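PDB 2OOD: Blr3880 protein from Bradyrhizobium japonicum, which probably catalyses the zinc-dependent hydrolytic deamination of guanine to xanthine and ammonia, a step of purine breakdown. Local coordinates for residues Asn157-Ala162 / Lys196-Tyr201; Thr204-Phe209 / Asn232-Glu237; Phe294-Asn299 / Asp340-Val345; Phe406-Pro411 / Val453-Val458. All blocks are in the same frame, centred on the assembly; numbering follows the deposited sequence.

In the fold
From the N terminus, the chain first closes contact 1, where residues 157-162 and 196-201 begin neighbouring parallel strands joined through helix 179-193. Contact 2 follows, the next beta-alpha-beta unit of the same barrel. It reuses strand 199-205 and joins its C-terminal end to strand 230-234, at the zinc and guanine. Contact 3 ties the end of strand 291-294 and the start of helix 296-301 to helix 335-352, at the subunit interface. Contact 4 closes last and pairs strands 406-409 and 453-458 outside the barrel. The four loops follow in series; none nests or crosses. Contacts 1 and 4 touch through Val458, which packs on Asn157, Met158 and Arg198. Contacts 2 and 3 meet at Glu237 and Ser298.

Contact 1 of 4, residues Asn157-Ala162 / Lys196-Tyr201; sequences NMRVIA and KGRNLY
Arg159 and Arg198 cross at about a right angle, with guanidinium planes 89° apart. CB of Arg198 sits over the centre of the Arg159 guanidinium, while the backbone N of Arg159 lies over a face of the Arg198 group. The two guanidinium groups share Glu403, each in a salt bridge with it, and Arg198 has a second with Asp405. The Arg198 chain bends at its third torsion (chi3 81°), bringing NH1 to Asn157 O at 2.9 Å. That bond lies in the guanidinium plane and uses a carbonyl lone pair. Water 1 links Asn157 OD1 to Arg198 N. Further along, Ile161 and Leu200 meet through their CD1 atoms. Ala162 O lies over one face of the Tyr201 ring, near its rim. The backbones pair in parallel: Leu200 N bonds to Val160 O at 2.9 Å, and Ala162 N to Leu200 O at 3.1 Å. With helix 179-193 between the strands, this is a beta-alpha-beta unit of the amidohydrolase TIM barrel.

Contact 2 of 4, residues Thr204-Phe209 / Asn232-Glu237; sequences TPRFAF and NTHISE. With ZN (zinc ion), chain B; GUN (guanine), chain C.
His234 reaches from its strand to Arg206, the guanine and the zinc ion. Its CB packs against Phe207 CB at 3.8 Å. CG and CE1 face the guanine, near its N3 and N9. ND1 donates to Arg206 O at 2.7 Å, standing 37° above the carbonyl plane and not on a lone pair. This bond helps to fix the rotation of the imidazole. CD2 is modelled too close to guanine N3, so that contact is doubtful. At the tip, NE2 binds the zinc ion at 2.2 Å. His79, His81 and Asp326 complete the protein ligands. Such a site at the C-terminal ends of strands is characteristic of the amidohydrolase TIM barrel, where strands 199-205 and 230-234 are neighbours. Guanine lies over one face of the imidazole at an uncertain height, and its N2 is modelled on the metal. C8 of the base sits over the centre of the Phe207 ring. Glu237 OE1 approaches guanine N1 at 2.9 Å. Thr233 OG1 donates to Pro205 O at 2.6 Å.

Contact 3 of 4, residues Phe294-Asn299 / Asp340-Val345; sequences FCPCSN and DDAYKV
Phe294 brings the far end of its ring to residues 340-345 of helix 335-352. Its CG is anti to the backbone N (chi1 173°), and CE2 and CZ do the touching. CE2 meets Ala342 CB at 3.8 Å, and CZ meets Val345 CG1 at 4.0 Å. The Phe294 and Val345 side chains come from opposite directions. Cys295 is the N-cap residue of the next helix, whose first turn carries the rest of the contact. Pro296 packs CG on Ala342 CB at 3.8 Å, and its CB lies 4.2 Å from Val345 CG2. Its CD lies over one face of the Phe294 ring, near the rim. Ring and proline thus pack side by side on Ala342 and Val345. Cys297 places SG 3.3 Å from Asp341 OD2. This carboxylate has a stronger partner in Lys344 of the second subunit, with which it forms a salt bridge. Ser298 turns the other way and hydrogen-bonds through OG to the zinc ligand Asp326. Helix 296-301 thus lies between the metal site and helix 335-352, which faces the second subunit. Phe294 ends strand 291-294, stacks with Phe307 and meets Phe323 of the neighbouring strand 320-323 edge-to-face.

Contact 4 of 4, residues Phe406-Pro411 / Val453-Val458; sequences FVALDP and VDETWV
Phe406 and Trp457 lie side by side in an offset stack on an antiparallel strand pair that contains a classic beta bulge. The phenyl and five-membered rings have centroids 4.2 Å apart and planes at 19°. Trp457 CB also makes a CH-pi contact over the Phe406 ring. Phe406 CG lies between its backbone N and carbonyl carbon (chi1 55°), which turns the ring over the tryptophan. Ala408 and Glu455 continue this face, their CB atoms meeting at 3.8 Å. On the other face, Val407 CG1 packs on Val453 CG1. Trp457 N donates to Phe406 O at 2.7 Å, and Ala408 N to Glu455 O at 2.8 Å. At the bulge, two residues, Asp454 and Glu455, stand opposite the single Ala408. Its O accepts from Asp454 N at 2.9 Å and weakly from Glu455 N. Asp454 also salt-bridges Arg69 and Lys465. A water bridges Asp454 OD1 and Asp410 OD2; Asp410 OD1 accepts from Asn412 N. In the indole plane, Trp457 NE1 donates to the anti lone pair of Glu455 OE1 at 3.0 Å.

Contact 1 of 4, residues Asn157-Ala162 / Lys196-Tyr201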
loop_
_atom_site.group_PDB
_atom_site.type_symbol
_atom_site.label_atom_id
_atom_site.label_comp_id
_atom_site.label_asym_id
_atom_site.label_seq_id
_atom_site.Cartn_x
_atom_site.Cartn_y
_atom_site.Cartn_z
ATOM N N ASN A 157 -15.795 14.382 -22.216
ATOM C CA ASN A 157 -16.350 15.539 -21.523
ATOM C C ASN A 157 -16.097 15.514 -20.020
ATOM O O ASN A 157 -17.022 15.610 -19.210
ATOM C CB ASN A 157 -17.847 15.669 -21.804
ATOM C CG ASN A 157 -18.353 17.083 -21.576
ATOM O OD1 ASN A 157 -17.578 18.037 -21.637
ATOM N ND2 ASN A 157 -19.656 17.227 -21.334
HETATM N N MSE A 158 -14.822 15.399 -19.660
HETATM C CA MSE A 158 -14.410 15.360 -18.264
HETATM C C MSE A 158 -13.767 16.681 -17.879
HETATM O O MSE A 158 -13.089 17.305 -18.701
HETATM C CB MSE A 158 -13.393 14.250 -18.052
HETATM C CG MSE A 158 -13.881 12.880 -18.427
HETATM SE SE MSE A 158 -12.429 11.575 -18.310
HETATM C CE MSE A 158 -11.606 11.853 -20.051
ATOM N N ARG A 159 -13.981 17.118 -16.639
ATOM C CA ARG A 159 -13.360 18.351 -16.190
ATOM C C ARG A 159 -11.930 17.968 -15.850
ATOM O O ARG A 159 -11.694 17.022 -15.099
ATOM C CB ARG A 159 -14.062 18.921 -14.961
ATOM C CG ARG A 159 -13.442 20.219 -14.491
ATOM C CD ARG A 159 -14.375 20.973 -13.579
ATOM N NE ARG A 159 -15.523 21.523 -14.297
ATOM C CZ ARG A 159 -15.438 22.403 -15.295
ATOM N NH1 ARG A 159 -14.252 22.840 -15.707
ATOM N NH2 ARG A 159 -16.542 22.855 -15.880
ATOM N N VAL A 160 -10.982 18.702 -16.418
ATOM C CA VAL A 160 -9.578 18.412 -16.217
ATOM C C VAL A 160 -8.726 19.672 -16.180
ATOM O O VAL A 160 -8.952 20.596 -16.961
ATOM C CB VAL A 160 -9.060 17.503 -17.356
ATOM C CG1 VAL A 160 -7.553 17.403 -17.305
ATOM C CG2 VAL A 160 -9.682 16.123 -17.243
ATOM N N ILE A 161 -7.756 19.701 -15.262
ATOM C CA ILE A 161 -6.828 20.826 -15.128
ATOM C C ILE A 161 -5.501 20.350 -15.709
ATOM O O ILE A 161 -4.983 19.319 -15.295
ATOM C CB ILE A 161 -6.532 21.205 -13.649
ATOM C CG1 ILE A 161 -7.801 21.172 -12.800
ATOM C CG2 ILE A 161 -5.948 22.610 -13.594
ATOM C CD1 ILE A 161 -8.707 22.340 -13.025
ATOM N N ALA A 162 -4.944 21.088 -16.661
ATOM C CA ALA A 162 -3.666 20.693 -17.240
ATOM C C ALA A 162 -2.962 21.854 -17.933
ATOM O O ALA A 162 -3.499 22.958 -18.022
ATOM C CB ALA A 162 -3.873 19.544 -18.213
ATOM N N LYS A 196 -12.873 26.102 -22.103
ATOM C CA LYS A 196 -13.642 25.692 -23.273
ATOM C C LYS A 196 -14.195 24.335 -22.836
ATOM O O LYS A 196 -13.431 23.384 -22.641
ATOM C CB LYS A 196 -12.729 25.509 -24.486
ATOM C CG LYS A 196 -12.006 26.762 -24.946
ATOM C CD LYS A 196 -12.945 27.718 -25.661
ATOM C CE LYS A 196 -12.164 28.825 -26.371
ATOM N NZ LYS A 196 -11.210 28.261 -27.377
ATOM N N GLY A 197 -15.507 24.235 -22.671
ATOM C CA GLY A 197 -16.066 22.975 -22.224
ATOM C C GLY A 197 -15.682 22.861 -20.763
ATOM O O GLY A 197 -15.750 23.856 -20.040
ATOM N N ARG A 198 -15.265 21.677 -20.320
ATOM C CA ARG A 198 -14.872 21.505 -18.924
ATOM C C ARG A 198 -13.352 21.569 -18.744
ATOM O O ARG A 198 -12.848 21.248 -17.672
ATOM C CB ARG A 198 -15.396 20.176 -18.377
ATOM C CG ARG A 198 -16.903 20.011 -18.473
ATOM C CD ARG A 198 -17.351 18.640 -17.976
ATOM N NE ARG A 198 -17.450 18.573 -16.519
ATOM C CZ ARG A 198 -17.537 17.438 -15.833
ATOM N NH1 ARG A 198 -17.530 16.281 -16.479
ATOM N NH2 ARG A 198 -17.642 17.457 -14.508
ATOM N N ASN A 199 -12.625 21.975 -19.783
ATOM C CA ASN A 199 -11.165 22.086 -19.702
ATOM C C ASN A 199 -10.698 23.360 -18.984
ATOM O O ASN A 199 -11.193 24.450 -19.263
ATOM C CB ASN A 199 -10.536 22.065 -21.100
ATOM C CG ASN A 199 -10.637 20.706 -21.774
ATOM O OD1 ASN A 199 -10.394 19.674 -21.153
ATOM N ND2 ASN A 199 -10.984 20.705 -23.056
ATOM N N LEU A 200 -9.737 23.213 -18.071
ATOM C CA LEU A 200 -9.179 24.335 -17.314
ATOM C C LEU A 200 -7.662 24.295 -17.461
ATOM O O LEU A 200 -7.055 23.232 -17.339
ATOM C CB LEU A 200 -9.569 24.221 -15.840
ATOM C CG LEU A 200 -11.077 24.261 -15.577
ATOM C CD1 LEU A 200 -11.364 23.990 -14.124
ATOM C CD2 LEU A 200 -11.626 25.615 -15.988
ATOM N N TYR A 201 -7.050 25.446 -17.725
ATOM C CA TYR A 201 -5.603 25.503 -17.923
ATOM C C TYR A 201 -4.788 25.900 -16.690
ATOM O O TYR A 201 -5.185 26.779 -15.928
ATOM C CB TYR A 201 -5.266 26.476 -19.049
ATOM C CG TYR A 201 -3.860 26.308 -19.557
ATOM C CD1 TYR A 201 -3.555 25.340 -20.502
ATOM C CD2 TYR A 201 -2.825 27.080 -19.062
ATOM C CE1 TYR A 201 -2.247 25.140 -20.941
ATOM C CE2 TYR A 201 -1.510 26.887 -19.496
ATOM C CZ TYR A 201 -1.230 25.914 -20.433
ATOM O OH TYR A 201 0.073 25.693 -20.836
HETATM O O HOH W 1 -15.165 19.491 -22.237
HETATM O O HOH W 2 -12.808 18.223 -21.443
HETATM O O HOH W 3 -14.167 25.116 -17.799
HETATM O O HOH W 4 -17.024 25.244 -17.382
#

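Contact 2 of 4, residues Thr204-Phe209 / Asn232-Glu237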
loop_
_atom_site.group_PDB
_atom_site.type_symbol
_atom_site.label_atom_id
_atom_site.label_comp_id
_atom_site.label_asym_id
_atom_site.label_seq_id
_atom_site.Cartn_x
_atom_site.Cartn_y
_atom_site.Cartn_z
ATOM N N THR A 204 2.184 25.861 -15.801
ATOM C CA THR A 204 2.928 24.827 -15.113
ATOM C C THR A 204 4.445 24.785 -15.104
ATOM O O THR A 204 5.065 24.133 -15.950
ATOM C CB THR A 204 2.447 23.433 -15.560
ATOM O OG1 THR A 204 1.031 23.338 -15.380
ATOM C CG2 THR A 204 3.111 22.346 -14.732
ATOM N N PRO A 205 5.070 25.500 -14.156
ATOM C CA PRO A 205 6.529 25.466 -14.078
ATOM C C PRO A 205 6.747 24.175 -13.277
ATOM O O PRO A 205 6.394 24.107 -12.102
ATOM C CB PRO A 205 6.855 26.714 -13.266
ATOM C CG PRO A 205 5.685 26.815 -12.339
ATOM C CD PRO A 205 4.519 26.535 -13.263
ATOM N N ARG A 206 7.294 23.149 -13.913
ATOM C CA ARG A 206 7.485 21.870 -13.246
ATOM C C ARG A 206 7.904 21.975 -11.784
ATOM O O ARG A 206 7.185 21.510 -10.897
ATOM C CB ARG A 206 8.479 21.021 -14.021
ATOM C CG ARG A 206 8.497 19.587 -13.579
ATOM C CD ARG A 206 8.745 18.706 -14.759
ATOM N NE ARG A 206 8.751 17.299 -14.384
ATOM C CZ ARG A 206 8.721 16.300 -15.256
ATOM N NH1 ARG A 206 8.679 16.551 -16.558
ATOM N NH2 ARG A 206 8.737 15.051 -14.825
ATOM N N PHE A 207 9.065 22.570 -11.526
ATOM C CA PHE A 207 9.529 22.743 -10.156
ATOM C C PHE A 207 10.756 23.647 -10.115
ATOM O O PHE A 207 11.608 23.600 -11.006
ATOM C CB PHE A 207 9.799 21.376 -9.502
ATOM C CG PHE A 207 10.996 20.657 -10.047
ATOM C CD1 PHE A 207 11.202 20.541 -11.420
ATOM C CD2 PHE A 207 11.912 20.066 -9.178
ATOM C CE1 PHE A 207 12.311 19.850 -11.924
ATOM C CE2 PHE A 207 13.031 19.366 -9.679
ATOM C CZ PHE A 207 13.224 19.262 -11.050
ATOM N N ALA A 208 10.823 24.482 -9.080
ATOM C CA ALA A 208 11.904 25.447 -8.913
ATOM C C ALA A 208 13.263 24.905 -9.302
ATOM O O ALA A 208 14.014 25.557 -10.028
ATOM C CB ALA A 208 11.934 25.962 -7.476
ATOM N N PHE A 209 13.581 23.708 -8.833
ATOM C CA PHE A 209 14.877 23.120 -9.146
ATOM C C PHE A 209 15.171 23.058 -10.641
ATOM O O PHE A 209 16.331 23.102 -11.047
ATOM C CB PHE A 209 14.976 21.716 -8.559
ATOM C CG PHE A 209 16.323 21.083 -8.741
ATOM C CD1 PHE A 209 17.454 21.654 -8.162
ATOM C CD2 PHE A 209 16.466 19.904 -9.467
ATOM C CE1 PHE A 209 18.714 21.056 -8.303
ATOM C CE2 PHE A 209 17.727 19.294 -9.616
ATOM C CZ PHE A 209 18.849 19.873 -9.030
ATOM N N ASN A 232 0.208 25.232 -11.300
ATOM C CA ASN A 232 0.469 23.895 -10.784
ATOM C C ASN A 232 1.963 23.605 -10.763
ATOM O O ASN A 232 2.642 23.778 -11.771
ATOM C CB ASN A 232 -0.278 22.885 -11.670
ATOM C CG ASN A 232 -0.066 21.446 -11.245
ATOM O OD1 ASN A 232 -0.088 21.122 -10.057
ATOM N ND2 ASN A 232 0.115 20.567 -12.223
ATOM N N THR A 233 2.477 23.164 -9.617
ATOM C CA THR A 233 3.908 22.876 -9.493
ATOM C C THR A 233 4.248 21.921 -8.339
ATOM O O THR A 233 3.366 21.302 -7.752
ATOM C CB THR A 233 4.712 24.199 -9.305
ATOM O OG1 THR A 233 6.109 23.941 -9.473
ATOM C CG2 THR A 233 4.470 24.785 -7.926
ATOM N N HIS A 234 5.537 21.794 -8.035
ATOM C CA HIS A 234 6.009 20.945 -6.939
ATOM C C HIS A 234 6.745 21.798 -5.925
ATOM O O HIS A 234 7.371 22.795 -6.281
ATOM C CB HIS A 234 6.945 19.863 -7.454
ATOM C CG HIS A 234 6.311 18.959 -8.456
ATOM N ND1 HIS A 234 6.428 19.157 -9.813
ATOM C CD2 HIS A 234 5.537 17.861 -8.300
ATOM C CE1 HIS A 234 5.758 18.215 -10.452
ATOM N NE2 HIS A 234 5.209 17.415 -9.556
ATOM N N ILE A 235 6.688 21.400 -4.661
ATOM C CA ILE A 235 7.341 22.179 -3.619
ATOM C C ILE A 235 7.790 21.325 -2.433
ATOM O O ILE A 235 7.020 20.526 -1.911
ATOM C CB ILE A 235 6.372 23.303 -3.129
ATOM C CG1 ILE A 235 7.067 24.243 -2.153
ATOM C CG2 ILE A 235 5.159 22.693 -2.456
ATOM C CD1 ILE A 235 6.191 25.404 -1.728
ATOM N N SER A 236 9.051 21.473 -2.039
ATOM C CA SER A 236 9.601 20.766 -0.881
ATOM C C SER A 236 9.352 19.260 -0.793
ATOM O O SER A 236 8.941 18.767 0.259
ATOM C CB SER A 236 9.053 21.410 0.387
ATOM O OG SER A 236 9.178 22.814 0.315
ATOM N N GLU A 237 9.628 18.518 -1.858
ATOM C CA GLU A 237 9.373 17.083 -1.826
ATOM C C GLU A 237 10.518 16.200 -1.336
ATOM O O GLU A 237 10.280 15.182 -0.682
ATOM C CB GLU A 237 8.927 16.605 -3.213
ATOM C CG GLU A 237 8.972 15.088 -3.402
ATOM C CD GLU A 237 8.602 14.655 -4.817
ATOM O OE1 GLU A 237 8.913 15.399 -5.775
ATOM O OE2 GLU A 237 8.012 13.565 -4.974
HETATM ZN ZN ZN B . 4.600 15.262 -9.382
HETATM N N9 GUN C . 8.989 17.578 -9.927
HETATM C C8 GUN C . 10.339 17.496 -10.013
HETATM N N7 GUN C . 10.764 16.367 -9.524
HETATM C C5 GUN C . 9.712 15.636 -9.095
HETATM C C6 GUN C . 9.559 14.348 -8.484
HETATM O O6 GUN C . 10.533 13.625 -8.245
HETATM N N1 GUN C . 8.268 13.923 -8.178
HETATM C C2 GUN C . 7.168 14.722 -8.448
HETATM N N2 GUN C . 5.893 14.270 -8.144
HETATM N N3 GUN C . 7.301 15.911 -9.009
HETATM C C4 GUN C . 8.538 16.406 -9.340
HETATM O O HOH W 5 -0.791 21.301 -14.874
HETATM O O HOH W 6 5.213 12.797 -9.637
#

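Contact 3 of 4, residues Phe294-Asn299 / Asp340-Val345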
loop_
_atom_site.group_PDB
_atom_site.type_symbol
_atom_site.label_atom_id
_atom_site.label_comp_id
_atom_site.label_asym_id
_atom_site.label_seq_id
_atom_site.Cartn_x
_atom_site.Cartn_y
_atom_site.Cartn_z
ATOM N N PHE A 294 -1.194 16.477 -1.060
ATOM C CA PHE A 294 -0.640 15.355 -0.303
ATOM C C PHE A 294 -0.622 14.077 -1.140
ATOM O O PHE A 294 -1.666 13.491 -1.405
ATOM C CB PHE A 294 -1.483 15.186 0.981
ATOM C CG PHE A 294 -1.153 13.966 1.810
ATOM C CD1 PHE A 294 0.128 13.434 1.846
ATOM C CD2 PHE A 294 -2.128 13.400 2.625
ATOM C CE1 PHE A 294 0.434 12.364 2.683
ATOM C CE2 PHE A 294 -1.832 12.328 3.468
ATOM C CZ PHE A 294 -0.550 11.814 3.494
ATOM N N CYS A 295 0.569 13.648 -1.544
ATOM C CA CYS A 295 0.725 12.446 -2.358
ATOM C C CYS A 295 1.485 11.362 -1.603
ATOM O O CYS A 295 2.642 11.092 -1.896
ATOM C CB CYS A 295 1.482 12.792 -3.642
ATOM S SG CYS A 295 0.784 14.177 -4.556
ATOM N N PRO A 296 0.826 10.703 -0.644
ATOM C CA PRO A 296 1.421 9.647 0.174
ATOM C C PRO A 296 2.073 8.462 -0.529
ATOM O O PRO A 296 3.152 8.040 -0.127
ATOM C CB PRO A 296 0.270 9.231 1.083
ATOM C CG PRO A 296 -0.919 9.489 0.253
ATOM C CD PRO A 296 -0.616 10.815 -0.373
ATOM N N CYS A 297 1.443 7.922 -1.566
ATOM C CA CYS A 297 2.022 6.779 -2.275
ATOM C C CYS A 297 3.385 7.114 -2.846
ATOM O O CYS A 297 4.309 6.308 -2.789
ATOM C CB CYS A 297 1.116 6.325 -3.414
ATOM S SG CYS A 297 -0.406 5.563 -2.888
ATOM N N SER A 298 3.488 8.311 -3.410
ATOM C CA SER A 298 4.722 8.794 -4.005
ATOM C C SER A 298 5.752 9.082 -2.911
ATOM O O SER A 298 6.902 8.654 -3.000
ATOM C CB SER A 298 4.431 10.060 -4.809
ATOM O OG SER A 298 5.614 10.605 -5.347
ATOM N N ASN A 299 5.323 9.798 -1.876
ATOM C CA ASN A 299 6.198 10.143 -0.769
ATOM C C ASN A 299 6.884 8.918 -0.196
ATOM O O ASN A 299 8.071 8.969 0.123
ATOM C CB ASN A 299 5.415 10.854 0.333
ATOM C CG ASN A 299 4.926 12.215 -0.097
ATOM O OD1 ASN A 299 5.418 12.779 -1.071
ATOM N ND2 ASN A 299 3.967 12.759 0.634
ATOM N N ASP A 340 -5.156 4.565 1.345
ATOM C CA ASP A 340 -4.543 3.492 2.123
ATOM C C ASP A 340 -3.206 3.979 2.690
ATOM O O ASP A 340 -2.953 3.870 3.886
ATOM C CB ASP A 340 -4.332 2.254 1.243
ATOM C CG ASP A 340 -3.392 1.237 1.872
ATOM O OD1 ASP A 340 -3.509 0.976 3.082
ATOM O OD2 ASP A 340 -2.539 0.683 1.155
ATOM N N ASP A 341 -2.354 4.523 1.827
ATOM C CA ASP A 341 -1.063 5.029 2.266
ATOM C C ASP A 341 -1.224 6.332 3.040
ATOM O O ASP A 341 -0.415 6.633 3.913
ATOM C CB ASP A 341 -0.126 5.251 1.076
ATOM C CG ASP A 341 0.480 3.957 0.554
ATOM O OD1 ASP A 341 0.247 2.884 1.159
ATOM O OD2 ASP A 341 1.201 4.016 -0.464
ATOM N N ALA A 342 -2.266 7.101 2.732
ATOM C CA ALA A 342 -2.504 8.364 3.430
ATOM C C ALA A 342 -2.745 8.098 4.917
ATOM O O ALA A 342 -2.212 8.789 5.785
ATOM C CB ALA A 342 -3.698 9.083 2.825
ATOM N N TYR A 343 -3.557 7.089 5.199
ATOM C CA TYR A 343 -3.860 6.707 6.569
ATOM C C TYR A 343 -2.579 6.226 7.262
ATOM O O TYR A 343 -2.313 6.575 8.405
ATOM C CB TYR A 343 -4.913 5.592 6.562
ATOM C CG TYR A 343 -5.237 5.016 7.915
ATOM C CD1 TYR A 343 -6.147 5.636 8.762
ATOM C CD2 TYR A 343 -4.619 3.858 8.360
ATOM C CE1 TYR A 343 -6.434 5.110 10.031
ATOM C CE2 TYR A 343 -4.895 3.326 9.616
ATOM C CZ TYR A 343 -5.803 3.953 10.448
ATOM O OH TYR A 343 -6.075 3.413 11.691
ATOM N N LYS A 344 -1.785 5.427 6.560
ATOM C CA LYS A 344 -0.546 4.909 7.118
ATOM C C LYS A 344 0.427 6.019 7.501
ATOM O O LYS A 344 1.036 5.973 8.567
ATOM C CB LYS A 344 0.097 3.935 6.129
ATOM C CG LYS A 344 -0.717 2.666 5.992
ATOM C CD LYS A 344 -0.199 1.708 4.948
ATOM C CE LYS A 344 -1.054 0.450 4.966
ATOM N NZ LYS A 344 -0.816 -0.462 3.821
ATOM N N VAL A 345 0.574 7.021 6.640
ATOM C CA VAL A 345 1.462 8.144 6.932
ATOM C C VAL A 345 0.961 8.887 8.175
ATOM O O VAL A 345 1.741 9.246 9.056
ATOM C CB VAL A 345 1.521 9.121 5.737
ATOM C CG1 VAL A 345 2.119 10.449 6.163
ATOM C CG2 VAL A 345 2.339 8.510 4.629
#

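Contact 4 of 4, residues Phe406-Pro411 / Val453-Val458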
loop_
_atom_site.group_PDB
_atom_site.type_symbol
_atom_site.label_atom_id
_atom_site.label_comp_id
_atom_site.label_asym_id
_atom_site.label_seq_id
_atom_site.Cartn_x
_atom_site.Cartn_y
_atom_site.Cartn_z
ATOM N N PHE A 406 -19.831 10.701 -10.828
ATOM C CA PHE A 406 -19.959 9.873 -9.642
ATOM C C PHE A 406 -19.475 8.451 -9.824
ATOM O O PHE A 406 -19.242 8.000 -10.942
ATOM C CB PHE A 406 -21.402 9.893 -9.118
ATOM C CG PHE A 406 -22.440 9.509 -10.138
ATOM C CD1 PHE A 406 -22.905 8.199 -10.222
ATOM C CD2 PHE A 406 -22.958 10.459 -11.018
ATOM C CE1 PHE A 406 -23.873 7.844 -11.171
ATOM C CE2 PHE A 406 -23.923 10.104 -11.966
ATOM C CZ PHE A 406 -24.376 8.799 -12.037
ATOM N N VAL A 407 -19.316 7.754 -8.706
ATOM C CA VAL A 407 -18.819 6.391 -8.716
ATOM C C VAL A 407 -19.683 5.465 -7.878
ATOM O O VAL A 407 -20.122 5.820 -6.790
ATOM C CB VAL A 407 -17.364 6.337 -8.163
ATOM C CG1 VAL A 407 -16.926 4.904 -7.959
ATOM C CG2 VAL A 407 -16.412 7.032 -9.122
ATOM N N ALA A 408 -19.935 4.273 -8.395
ATOM C CA ALA A 408 -20.713 3.300 -7.657
ATOM C C ALA A 408 -19.705 2.335 -7.049
ATOM O O ALA A 408 -19.052 1.573 -7.765
ATOM C CB ALA A 408 -21.662 2.569 -8.585
ATOM N N LEU A 409 -19.571 2.386 -5.726
ATOM C CA LEU A 409 -18.636 1.529 -5.008
ATOM C C LEU A 409 -19.277 0.230 -4.558
ATOM O O LEU A 409 -20.413 0.217 -4.082
ATOM C CB LEU A 409 -18.085 2.248 -3.772
ATOM C CG LEU A 409 -17.209 3.491 -3.941
ATOM C CD1 LEU A 409 -16.894 4.041 -2.576
ATOM C CD2 LEU A 409 -15.928 3.155 -4.684
ATOM N N ASP A 410 -18.546 -0.865 -4.720
ATOM C CA ASP A 410 -19.023 -2.164 -4.281
ATOM C C ASP A 410 -18.220 -2.462 -3.026
ATOM O O ASP A 410 -17.078 -2.907 -3.101
ATOM C CB ASP A 410 -18.755 -3.231 -5.340
ATOM C CG ASP A 410 -19.184 -4.615 -4.890
ATOM O OD1 ASP A 410 -19.663 -4.750 -3.742
ATOM O OD2 ASP A 410 -19.041 -5.568 -5.678
ATOM N N PRO A 411 -18.810 -2.213 -1.848
ATOM C CA PRO A 411 -18.105 -2.460 -0.586
ATOM C C PRO A 411 -17.516 -3.855 -0.409
ATOM O O PRO A 411 -16.671 -4.061 0.454
ATOM C CB PRO A 411 -19.152 -2.110 0.476
ATOM C CG PRO A 411 -20.453 -2.328 -0.227
ATOM C CD PRO A 411 -20.197 -1.786 -1.602
ATOM N N VAL A 453 -14.408 -0.202 -7.333
ATOM C CA VAL A 453 -14.991 0.746 -8.267
ATOM C C VAL A 453 -15.770 -0.065 -9.295
ATOM O O VAL A 453 -15.185 -0.705 -10.170
ATOM C CB VAL A 453 -13.899 1.568 -8.969
ATOM C CG1 VAL A 453 -14.519 2.530 -9.973
ATOM C CG2 VAL A 453 -13.103 2.320 -7.938
ATOM N N ASP A 454 -17.093 -0.045 -9.174
ATOM C CA ASP A 454 -17.944 -0.807 -10.078
ATOM C C ASP A 454 -18.428 -0.005 -11.286
ATOM O O ASP A 454 -18.521 -0.535 -12.392
ATOM C CB ASP A 454 -19.138 -1.371 -9.310
ATOM C CG ASP A 454 -19.814 -2.509 -10.047
ATOM O OD1 ASP A 454 -19.121 -3.498 -10.378
ATOM O OD2 ASP A 454 -21.035 -2.413 -10.294
ATOM N N GLU A 455 -18.731 1.270 -11.085
ATOM C CA GLU A 455 -19.189 2.105 -12.183
ATOM C C GLU A 455 -18.670 3.521 -12.006
ATOM O O GLU A 455 -18.656 4.043 -10.895
ATOM C CB GLU A 455 -20.719 2.132 -12.235
ATOM C CG GLU A 455 -21.376 0.785 -12.498
ATOM C CD GLU A 455 -22.894 0.879 -12.575
ATOM O OE1 GLU A 455 -23.405 1.991 -12.838
ATOM O OE2 GLU A 455 -23.572 -0.160 -12.389
ATOM N N THR A 456 -18.235 4.136 -13.100
ATOM C CA THR A 456 -17.743 5.508 -13.061
ATOM C C THR A 456 -18.570 6.306 -14.066
ATOM O O THR A 456 -18.623 5.960 -15.239
ATOM C CB THR A 456 -16.252 5.601 -13.457
ATOM O OG1 THR A 456 -15.470 4.775 -12.591
ATOM C CG2 THR A 456 -15.767 7.029 -13.337
ATOM N N TRP A 457 -19.222 7.367 -13.601
ATOM C CA TRP A 457 -20.056 8.192 -14.464
ATOM C C TRP A 457 -19.490 9.597 -14.611
ATOM O O TRP A 457 -18.941 10.153 -13.669
ATOM C CB TRP A 457 -21.473 8.290 -13.886
ATOM C CG TRP A 457 -22.213 6.975 -13.799
ATOM C CD1 TRP A 457 -21.819 5.855 -13.127
ATOM C CD2 TRP A 457 -23.484 6.660 -14.391
ATOM N NE1 TRP A 457 -22.763 4.863 -13.263
ATOM C CE2 TRP A 457 -23.793 5.332 -14.033
ATOM C CE3 TRP A 457 -24.390 7.372 -15.187
ATOM C CZ2 TRP A 457 -24.975 4.701 -14.450
ATOM C CZ3 TRP A 457 -25.569 6.739 -15.599
ATOM C CH2 TRP A 457 -25.845 5.423 -15.228
ATOM N N VAL A 458 -19.640 10.166 -15.798
ATOM C CA VAL A 458 -19.169 11.514 -16.067
ATOM C C VAL A 458 -20.295 12.261 -16.766
ATOM O O VAL A 458 -20.690 11.894 -17.875
ATOM C CB VAL A 458 -17.948 11.506 -16.990
ATOM C CG1 VAL A 458 -17.479 12.918 -17.240
ATOM C CG2 VAL A 458 -16.851 10.688 -16.375
HETATM O O HOH W 7 -18.535 -5.468 -8.269
#